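Local coordinates for protein pseudouridine synthase (Pyrococcus abyssi, PDB 2AUS) that probably isomerises uridine to pseudouridine in RNA, as the Cbf5 member of the TruB family and the catalytic subunit of archaeal H/ACA particles, at residues 51-56 / 87-92; 79-84 / 200-205; 33-38 / 242-247. One frame throughout, in Å; residues are numbered along the deposited sequence.

How the contacts relate
Contacts 1 and 2 are neighbours, their centres about 7 Å apart, and they touch directly: Asp52 of one meets Arg201 of the other, and Gly56 approaches Pro83. Contact 3 lies farther off, with centres about 20 Å from contact 1 and 24 Å from contact 2. Along the chain the segments run 33-38, 51-56, 79-84, 87-92, 200-205 and 242-247, so contacts 1 and 2 interleave and contact 3 encloses both. Strand 47-53 of contact 1 also pairs with strand 241-242, which leads into contact 3. Contacts 1 and 2 thus join strands 47-53 and 88-93 to the 79-84 loop and strand 195-205 of the other sheet, while contact 3 lies where the catalytic domain meets the PUA domain.

Contact 1: residues 51-56 / 87-92; sequences LDKPPG and GVLPVA
Leu51, Asp52 and Lys53 pair antiparallel with Leu89, Val88 and Gly87, the short strand axes 4.6 Å apart and their directions 127° from each other, so the two strands are strongly twisted against each other. The Leu51-Leu89 pair is hydrogen-bonded both ways, but unequally: Leu89 N reaches Leu51 O at 2.6 Å, nearly end-on to the carbonyl, whereas Leu51 N stands 3.3 Å from Leu89 O and well above the carbonyl plane. At Gly87 the chain turns a corner; its O takes Lys53 N at 2.8 Å, and its N uses an in-plane lone pair of Lys53 O at 3.1 Å. Asp52 OD1 adds a weak bond to the same Gly87 N, while OD2 of that carboxylate forms a salt bridge with Arg201. Leu51, Lys53 and Leu89 share one face, where Lys53 CB lies 3.9 Å from Leu89 CB and the leucines continue onto helix 59-69. Lys53 runs extended as far as CE, then folds at its last torsion (chi4 -56°), bringing NZ to 2.9 Å from Pro54 O; Pro57 O, Pro83 O and Val85 O also accept from it, so three N-H groups serve at least four carbonyls. A buried ammonium bonded to several main-chain carbonyls is probably well satisfied without a carboxylate, and it draws the turn after strand 51-53 and the chain on both sides of Lys84 together.

Contact 2: residues 79-84 / 200-205; sequences GTLDPK and LRRTRS
The Gly-Thr-Leu-Asp-Pro run at 79-83, in the loop 79-84, is the signature of TruB-family synthases and in relatives carries the nucleophilic aspartate; Asp82 is consistent with that role. Here the loop rests against strand 200-205 of the six-stranded antiparallel sheet, and Arg202 makes most of the contact. Its chain leaves the strand extended and bends at chi3 (-83°), presenting the outer end of the guanidinium to the loop. Gly79 O lies at that edge, near the plane, and is shared by Arg202 NH1 at 3.0 Å and Arg202 NH2 at 2.9 Å; both bonds are bent and weak. NH1 has a firmer partner in Val88 O, and NH2 forms a salt bridge with a phosphate ion, probably from the crystallisation liquor. Over one face comes Leu81, its CD2 3.4 Å from Arg202 NE, and over the opposite face Ser205 OG; both sit toward the rim, Ser205 OG higher above its face. Leu81 CD2 also touches Arg202 CB at 3.8 Å. At the far end of the contact a water joins the two backbones, donating to Lys84 O at 2.9 Å and accepting from Leu200 N at 2.8 Å. Held more firmly by Val88 O than by Gly79 O, and with a leucine methyl over one face, the Arg202 guanidinium is probably limited in its rotation; a phosphate can be accommodated beside it.

Contact 3: residues 33-38 / 242-247; sequences FPPDKR and PMEKAV
Arg38 and Glu244 approach from opposite directions and form an end-on, two-pronged salt bridge, the tight part of this contact. NH2 of Arg38 lies 2.7 Å from OE1 of Glu244, and NH1 of Arg38 is 3.2 Å from OE2 of Glu244. Both oxygens are met on their syn side, yet the two flat groups are not coplanar: their planes stand 44° apart. OE2 lies in the guanidinium plane, and OE1 is somewhat tilted from it. Bends at chi3 of Arg38 (-83°) and chi2 of Glu244 (67°) bring the two ends together. Pro35 packs against both partners. Its O sits over one face of the guanidinium, toward the rim, and its ring crosses the glutamate at about a right angle, with CB of Pro35 3.7 Å from OE1 of Glu244. Pro242 fits beside them, its CB 3.6 Å from Arg38 NH2 and its CG 3.6 Å from Pro35 O. Buried Met243 meets Arg38 NH2 with CG at 4.2 Å, and its side chain goes on to Tyr46 and Leu296.

The solvent side is looser. There Pro35 and Pro242 are partly exposed, and Asp36 offers mainly its backbone, CA of Asp36 lying 4.1 Å from CG of Pro242, while its carboxylate turns outward to the exposed side.

Glu244 OE2 has a second donor in Leu296 N, from strand 296-302 of the PUA-domain sheet. The carboxylate therefore links the loop before helix 40-45 to strand 296-302, and with an arginine and a main-chain N-H both directed at it in a buried setting, it is likely to stay ionised.

Contact 1: residues 51-56 / 87-92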
loop_
_atom_site.group_PDB
_atom_site.type_symbol
_atom_site.label_atom_id
_atom_site.label_comp_id
_atom_site.label_asym_id
_atom_site.label_seq_id
_atom_site.Cartn_x
_atom_site.Cartn_y
_atom_site.Cartn_z
ATOM N N LEU A 51 -11.032 -9.020 14.082
ATOM C CA LEU A 51 -10.245 -8.018 13.385
ATOM C C LEU A 51 -11.018 -7.064 12.484
ATOM O O LEU A 51 -11.972 -7.459 11.813
ATOM C CB LEU A 51 -9.174 -8.716 12.552
ATOM C CG LEU A 51 -8.103 -7.769 12.012
ATOM C CD1 LEU A 51 -6.989 -7.612 13.062
ATOM C CD2 LEU A 51 -7.542 -8.313 10.716
ATOM N N ASP A 52 -10.597 -5.804 12.482
ATOM C CA ASP A 52 -11.206 -4.791 11.618
ATOM C C ASP A 52 -10.287 -4.790 10.412
ATOM O O ASP A 52 -9.215 -4.183 10.442
ATOM C CB ASP A 52 -11.177 -3.400 12.268
ATOM C CG ASP A 52 -11.972 -2.355 11.471
ATOM O OD1 ASP A 52 -12.231 -2.570 10.266
ATOM O OD2 ASP A 52 -12.337 -1.310 12.052
ATOM N N LYS A 53 -10.690 -5.501 9.365
ATOM C CA LYS A 53 -9.879 -5.587 8.162
ATOM C C LYS A 53 -9.719 -4.221 7.502
ATOM O O LYS A 53 -10.685 -3.473 7.358
ATOM C CB LYS A 53 -10.519 -6.555 7.162
ATOM C CG LYS A 53 -9.832 -6.587 5.802
ATOM C CD LYS A 53 -10.654 -7.343 4.776
ATOM C CE LYS A 53 -9.990 -7.305 3.403
ATOM N NZ LYS A 53 -9.750 -5.896 2.953
ATOM N N PRO A 54 -8.492 -3.864 7.112
ATOM C CA PRO A 54 -8.316 -2.563 6.466
ATOM C C PRO A 54 -8.582 -2.736 4.971
ATOM O O PRO A 54 -8.363 -3.816 4.418
ATOM C CB PRO A 54 -6.853 -2.235 6.754
ATOM C CG PRO A 54 -6.210 -3.587 6.644
ATOM C CD PRO A 54 -7.191 -4.492 7.398
ATOM N N PRO A 55 -9.076 -1.686 4.297
ATOM C CA PRO A 55 -9.330 -1.818 2.858
ATOM C C PRO A 55 -7.990 -1.910 2.130
ATOM O O PRO A 55 -6.992 -1.340 2.579
ATOM C CB PRO A 55 -10.075 -0.533 2.524
ATOM C CG PRO A 55 -9.433 0.458 3.446
ATOM C CD PRO A 55 -9.361 -0.315 4.759
ATOM N N GLY A 56 -7.962 -2.636 1.016
ATOM C CA GLY A 56 -6.728 -2.768 0.260
ATOM C C GLY A 56 -6.302 -4.211 0.088
ATOM O O GLY A 56 -6.499 -4.804 -0.978
ATOM N N GLY A 87 -13.761 -3.811 7.756
ATOM C CA GLY A 87 -14.656 -4.268 8.803
ATOM C C GLY A 87 -14.390 -5.628 9.429
ATOM O O GLY A 87 -13.352 -6.261 9.218
ATOM N N VAL A 88 -15.380 -6.074 10.193
ATOM C CA VAL A 88 -15.338 -7.331 10.922
ATOM C C VAL A 88 -14.841 -8.527 10.132
ATOM O O VAL A 88 -15.503 -9.020 9.215
ATOM C CB VAL A 88 -16.722 -7.642 11.511
ATOM C CG1 VAL A 88 -16.691 -8.955 12.287
ATOM C CG2 VAL A 88 -17.146 -6.498 12.424
ATOM N N LEU A 89 -13.655 -8.990 10.497
ATOM C CA LEU A 89 -13.055 -10.149 9.857
ATOM C C LEU A 89 -12.582 -11.109 10.943
ATOM O O LEU A 89 -11.482 -10.960 11.485
ATOM C CB LEU A 89 -11.860 -9.741 8.984
ATOM C CG LEU A 89 -11.226 -10.931 8.265
ATOM C CD1 LEU A 89 -12.179 -11.431 7.185
ATOM C CD2 LEU A 89 -9.899 -10.529 7.661
ATOM N N PRO A 90 -13.417 -12.100 11.290
ATOM C CA PRO A 90 -13.008 -13.051 12.327
ATOM C C PRO A 90 -11.847 -13.900 11.824
ATOM O O PRO A 90 -11.920 -14.494 10.745
ATOM C CB PRO A 90 -14.267 -13.885 12.552
ATOM C CG PRO A 90 -15.367 -12.937 12.214
ATOM C CD PRO A 90 -14.836 -12.274 10.954
ATOM N N VAL A 91 -10.773 -13.949 12.598
ATOM C CA VAL A 91 -9.615 -14.743 12.218
ATOM C C VAL A 91 -9.320 -15.727 13.347
ATOM O O VAL A 91 -8.920 -15.322 14.445
ATOM C CB VAL A 91 -8.370 -13.850 11.969
ATOM C CG1 VAL A 91 -7.196 -14.701 11.511
ATOM C CG2 VAL A 91 -8.683 -12.801 10.912
ATOM N N ALA A 92 -9.542 -17.012 13.082
ATOM C CA ALA A 92 -9.291 -18.051 14.077
ATOM C C ALA A 92 -7.803 -18.395 14.042
ATOM O O ALA A 92 -7.194 -18.436 12.969
ATOM C CB ALA A 92 -10.144 -19.287 13.777
#

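Contact 2: residues 79-84 / 200-205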
loop_
_atom_site.group_PDB
_atom_site.type_symbol
_atom_site.label_atom_id
_atom_site.label_comp_id
_atom_site.label_asym_id
_atom_site.label_seq_id
_atom_site.Cartn_x
_atom_site.Cartn_y
_atom_site.Cartn_z
ATOM N N GLY A 79 -15.685 -15.969 6.484
ATOM C CA GLY A 79 -16.390 -15.004 5.656
ATOM C C GLY A 79 -15.455 -14.049 4.943
ATOM O O GLY A 79 -15.160 -12.963 5.453
ATOM N N THR A 80 -14.999 -14.441 3.756
ATOM C CA THR A 80 -14.091 -13.604 2.984
ATOM C C THR A 80 -14.658 -12.220 2.695
ATOM O O THR A 80 -15.797 -12.076 2.256
ATOM C CB THR A 80 -13.730 -14.246 1.619
ATOM O OG1 THR A 80 -13.101 -15.516 1.829
ATOM C CG2 THR A 80 -12.764 -13.342 0.843
ATOM N N LEU A 81 -13.854 -11.201 2.968
ATOM C CA LEU A 81 -14.240 -9.833 2.681
ATOM C C LEU A 81 -13.381 -9.495 1.485
ATOM O O LEU A 81 -12.200 -9.851 1.454
ATOM C CB LEU A 81 -13.890 -8.892 3.837
ATOM C CG LEU A 81 -14.821 -8.881 5.039
ATOM C CD1 LEU A 81 -14.330 -7.848 6.045
ATOM C CD2 LEU A 81 -16.235 -8.552 4.579
ATOM N N ASP A 82 -13.962 -8.825 0.497
ATOM C CA ASP A 82 -13.207 -8.463 -0.694
ATOM C C ASP A 82 -12.123 -7.436 -0.385
ATOM O O ASP A 82 -12.181 -6.739 0.628
ATOM C CB ASP A 82 -14.151 -7.960 -1.788
ATOM C CG ASP A 82 -15.039 -9.064 -2.327
ATOM O OD1 ASP A 82 -14.524 -10.189 -2.522
ATOM O OD2 ASP A 82 -16.243 -8.812 -2.555
ATOM N N PRO A 83 -11.112 -7.336 -1.261
ATOM C CA PRO A 83 -9.996 -6.403 -1.091
ATOM C C PRO A 83 -10.372 -4.994 -0.652
ATOM O O PRO A 83 -9.805 -4.467 0.305
ATOM C CB PRO A 83 -9.320 -6.424 -2.459
ATOM C CG PRO A 83 -9.554 -7.842 -2.910
ATOM C CD PRO A 83 -11.004 -8.051 -2.547
ATOM N N LYS A 84 -11.319 -4.385 -1.354
ATOM C CA LYS A 84 -11.748 -3.025 -1.053
ATOM C C LYS A 84 -12.623 -2.893 0.186
ATOM O O LYS A 84 -12.811 -1.789 0.689
ATOM C CB LYS A 84 -12.511 -2.436 -2.244
ATOM C CG LYS A 84 -11.748 -2.432 -3.557
ATOM C CD LYS A 84 -12.620 -1.909 -4.695
ATOM C CE LYS A 84 -11.911 -2.027 -6.045
ATOM N NZ LYS A 84 -12.702 -1.425 -7.162
ATOM N N LEU A 200 -18.001 -0.415 0.928
ATOM C CA LEU A 200 -18.650 -1.429 1.743
ATOM C C LEU A 200 -17.834 -1.721 3.000
ATOM O O LEU A 200 -16.618 -1.846 2.937
ATOM C CB LEU A 200 -18.792 -2.718 0.933
ATOM C CG LEU A 200 -19.952 -3.678 1.219
ATOM C CD1 LEU A 200 -19.425 -5.096 1.178
ATOM C CD2 LEU A 200 -20.604 -3.372 2.557
ATOM N N ARG A 201 -18.514 -1.841 4.134
ATOM C CA ARG A 201 -17.855 -2.147 5.398
ATOM C C ARG A 201 -18.717 -3.140 6.170
ATOM O O ARG A 201 -19.901 -2.894 6.401
ATOM C CB ARG A 201 -17.673 -0.876 6.234
ATOM C CG ARG A 201 -17.049 -1.126 7.610
ATOM C CD ARG A 201 -16.884 0.166 8.399
ATOM N NE ARG A 201 -16.499 -0.082 9.790
ATOM C CZ ARG A 201 -15.304 -0.528 10.173
ATOM N NH1 ARG A 201 -14.369 -0.775 9.269
ATOM N NH2 ARG A 201 -15.045 -0.734 11.463
ATOM N N ARG A 202 -18.133 -4.269 6.554
ATOM C CA ARG A 202 -18.880 -5.257 7.314
ATOM C C ARG A 202 -18.852 -4.822 8.776
ATOM O O ARG A 202 -17.789 -4.573 9.344
ATOM C CB ARG A 202 -18.256 -6.643 7.173
ATOM C CG ARG A 202 -19.009 -7.719 7.950
ATOM C CD ARG A 202 -18.170 -8.974 8.104
ATOM N NE ARG A 202 -18.265 -9.826 6.934
ATOM C CZ ARG A 202 -17.478 -10.862 6.686
ATOM N NH1 ARG A 202 -16.506 -11.196 7.524
ATOM N NH2 ARG A 202 -17.688 -11.577 5.594
ATOM N N THR A 203 -20.030 -4.726 9.378
ATOM C CA THR A 203 -20.135 -4.296 10.760
ATOM C C THR A 203 -20.507 -5.437 11.677
ATOM O O THR A 203 -20.544 -5.266 12.891
ATOM C CB THR A 203 -21.184 -3.186 10.913
ATOM O OG1 THR A 203 -22.455 -3.661 10.448
ATOM C CG2 THR A 203 -20.768 -1.955 10.118
ATOM N N ARG A 204 -20.778 -6.602 11.101
ATOM C CA ARG A 204 -21.155 -7.748 11.906
ATOM C C ARG A 204 -21.120 -9.066 11.149
ATOM O O ARG A 204 -21.516 -9.149 9.989
ATOM C CB ARG A 204 -22.557 -7.521 12.477
ATOM C CG ARG A 204 -23.091 -8.632 13.355
ATOM C CD ARG A 204 -24.305 -8.141 14.130
ATOM N NE ARG A 204 -24.875 -9.176 14.986
ATOM C CZ ARG A 204 -24.203 -9.823 15.935
ATOM N NH1 ARG A 204 -22.922 -9.545 16.158
ATOM N NH2 ARG A 204 -24.811 -10.748 16.665
ATOM N N SER A 205 -20.616 -10.095 11.816
ATOM C CA SER A 205 -20.568 -11.434 11.250
ATOM C C SER A 205 -20.847 -12.387 12.392
ATOM O O SER A 205 -19.978 -12.636 13.237
ATOM C CB SER A 205 -19.205 -11.750 10.649
ATOM O OG SER A 205 -19.209 -13.092 10.189
HETATM O O HOH W 1 -15.354 -0.584 -0.056
#

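Contact 3: residues 33-38 / 242-247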
loop_
_atom_site.group_PDB
_atom_site.type_symbol
_atom_site.label_atom_id
_atom_site.label_comp_id
_atom_site.label_asym_id
_atom_site.label_seq_id
_atom_site.Cartn_x
_atom_site.Cartn_y
_atom_site.Cartn_z
ATOM N N PHE A 33 -10.208 -25.890 31.290
ATOM C CA PHE A 33 -10.175 -24.542 31.845
ATOM C C PHE A 33 -11.420 -23.776 31.463
ATOM O O PHE A 33 -12.051 -24.071 30.451
ATOM C CB PHE A 33 -9.027 -23.708 31.257
ATOM C CG PHE A 33 -7.682 -24.355 31.324
ATOM C CD1 PHE A 33 -6.783 -24.018 32.330
ATOM C CD2 PHE A 33 -7.284 -25.255 30.340
ATOM C CE1 PHE A 33 -5.503 -24.582 32.361
ATOM C CE2 PHE A 33 -6.017 -25.824 30.361
ATOM C CZ PHE A 33 -5.118 -25.478 31.370
ATOM N N PRO A 34 -11.817 -22.800 32.295
ATOM C CA PRO A 34 -12.996 -22.022 31.917
ATOM C C PRO A 34 -12.419 -21.327 30.669
ATOM O O PRO A 34 -11.284 -20.842 30.701
ATOM C CB PRO A 34 -13.154 -21.059 33.085
ATOM C CG PRO A 34 -12.690 -21.885 34.251
ATOM C CD PRO A 34 -11.450 -22.563 33.705
ATOM N N PRO A 35 -13.167 -21.296 29.558
ATOM C CA PRO A 35 -12.706 -20.670 28.311
ATOM C C PRO A 35 -11.912 -19.360 28.440
ATOM O O PRO A 35 -10.890 -19.175 27.771
ATOM C CB PRO A 35 -14.005 -20.482 27.523
ATOM C CG PRO A 35 -14.829 -21.646 27.973
ATOM C CD PRO A 35 -14.589 -21.666 29.466
ATOM N N ASP A 36 -12.381 -18.458 29.297
ATOM C CA ASP A 36 -11.727 -17.167 29.479
ATOM C C ASP A 36 -10.613 -17.152 30.523
ATOM O O ASP A 36 -10.062 -16.095 30.823
ATOM C CB ASP A 36 -12.768 -16.113 29.854
ATOM C CG ASP A 36 -13.393 -16.376 31.209
ATOM O OD1 ASP A 36 -13.893 -17.505 31.432
ATOM O OD2 ASP A 36 -13.378 -15.457 32.056
ATOM N N LYS A 37 -10.275 -18.311 31.075
ATOM C CA LYS A 37 -9.231 -18.384 32.089
ATOM C C LYS A 37 -8.108 -19.298 31.652
ATOM O O LYS A 37 -7.526 -20.008 32.467
ATOM C CB LYS A 37 -9.811 -18.891 33.416
ATOM C CG LYS A 37 -10.733 -17.904 34.108
ATOM C CD LYS A 37 -9.956 -16.691 34.604
ATOM C CE LYS A 37 -10.888 -15.647 35.211
ATOM N NZ LYS A 37 -11.733 -16.242 36.287
ATOM N N ARG A 38 -7.797 -19.279 30.366
ATOM C CA ARG A 38 -6.739 -20.128 29.853
ATOM C C ARG A 38 -5.388 -19.424 29.852
ATOM O O ARG A 38 -5.301 -18.237 29.554
ATOM C CB ARG A 38 -7.097 -20.614 28.442
ATOM C CG ARG A 38 -8.303 -21.559 28.442
ATOM C CD ARG A 38 -8.420 -22.409 27.171
ATOM N NE ARG A 38 -9.075 -21.678 26.103
ATOM C CZ ARG A 38 -10.240 -22.012 25.545
ATOM N NH1 ARG A 38 -10.908 -23.086 25.938
ATOM N NH2 ARG A 38 -10.752 -21.239 24.602
ATOM N N PRO A 242 -11.711 -16.185 23.210
ATOM C CA PRO A 242 -11.633 -17.649 23.256
ATOM C C PRO A 242 -12.383 -18.141 22.015
ATOM O O PRO A 242 -13.343 -17.505 21.573
ATOM C CB PRO A 242 -12.375 -18.003 24.544
ATOM C CG PRO A 242 -12.207 -16.766 25.395
ATOM C CD PRO A 242 -12.418 -15.651 24.385
ATOM N N MET A 243 -11.950 -19.257 21.442
ATOM C CA MET A 243 -12.611 -19.776 20.245
ATOM C C MET A 243 -14.115 -19.982 20.438
ATOM O O MET A 243 -14.883 -19.965 19.466
ATOM C CB MET A 243 -11.968 -21.095 19.826
ATOM C CG MET A 243 -12.203 -22.217 20.812
ATOM S SD MET A 243 -11.481 -23.791 20.300
ATOM C CE MET A 243 -11.373 -24.635 21.898
ATOM N N GLU A 244 -14.533 -20.189 21.686
ATOM C CA GLU A 244 -15.949 -20.401 22.012
ATOM C C GLU A 244 -16.840 -19.253 21.532
ATOM O O GLU A 244 -18.038 -19.436 21.295
ATOM C CB GLU A 244 -16.130 -20.577 23.524
ATOM C CG GLU A 244 -15.610 -21.900 24.114
ATOM C CD GLU A 244 -14.090 -22.059 24.058
ATOM O OE1 GLU A 244 -13.362 -21.048 23.928
ATOM O OE2 GLU A 244 -13.622 -23.215 24.168
ATOM N N LYS A 245 -16.256 -18.066 21.390
ATOM C CA LYS A 245 -17.007 -16.906 20.922
ATOM C C LYS A 245 -17.602 -17.188 19.542
ATOM O O LYS A 245 -18.708 -16.734 19.229
ATOM C CB LYS A 245 -16.083 -15.684 20.854
ATOM C CG LYS A 245 -16.714 -14.408 20.276
ATOM C CD LYS A 245 -17.785 -13.808 21.186
ATOM C CE LYS A 245 -18.294 -12.460 20.644
ATOM N NZ LYS A 245 -17.157 -11.496 20.418
ATOM N N ALA A 246 -16.876 -17.949 18.722
ATOM C CA ALA A 246 -17.332 -18.264 17.365
ATOM C C ALA A 246 -18.549 -19.170 17.263
ATOM O O ALA A 246 -19.186 -19.219 16.215
ATOM C CB ALA A 246 -16.188 -18.857 16.553
ATOM N N VAL A 247 -18.881 -19.895 18.323
ATOM C CA VAL A 247 -20.045 -20.784 18.269
ATOM C C VAL A 247 -21.202 -20.298 19.141
ATOM O O VAL A 247 -22.160 -21.036 19.389
ATOM C CB VAL A 247 -19.685 -22.234 18.698
ATOM C CG1 VAL A 247 -18.553 -22.766 17.832
ATOM C CG2 VAL A 247 -19.303 -22.273 20.172
#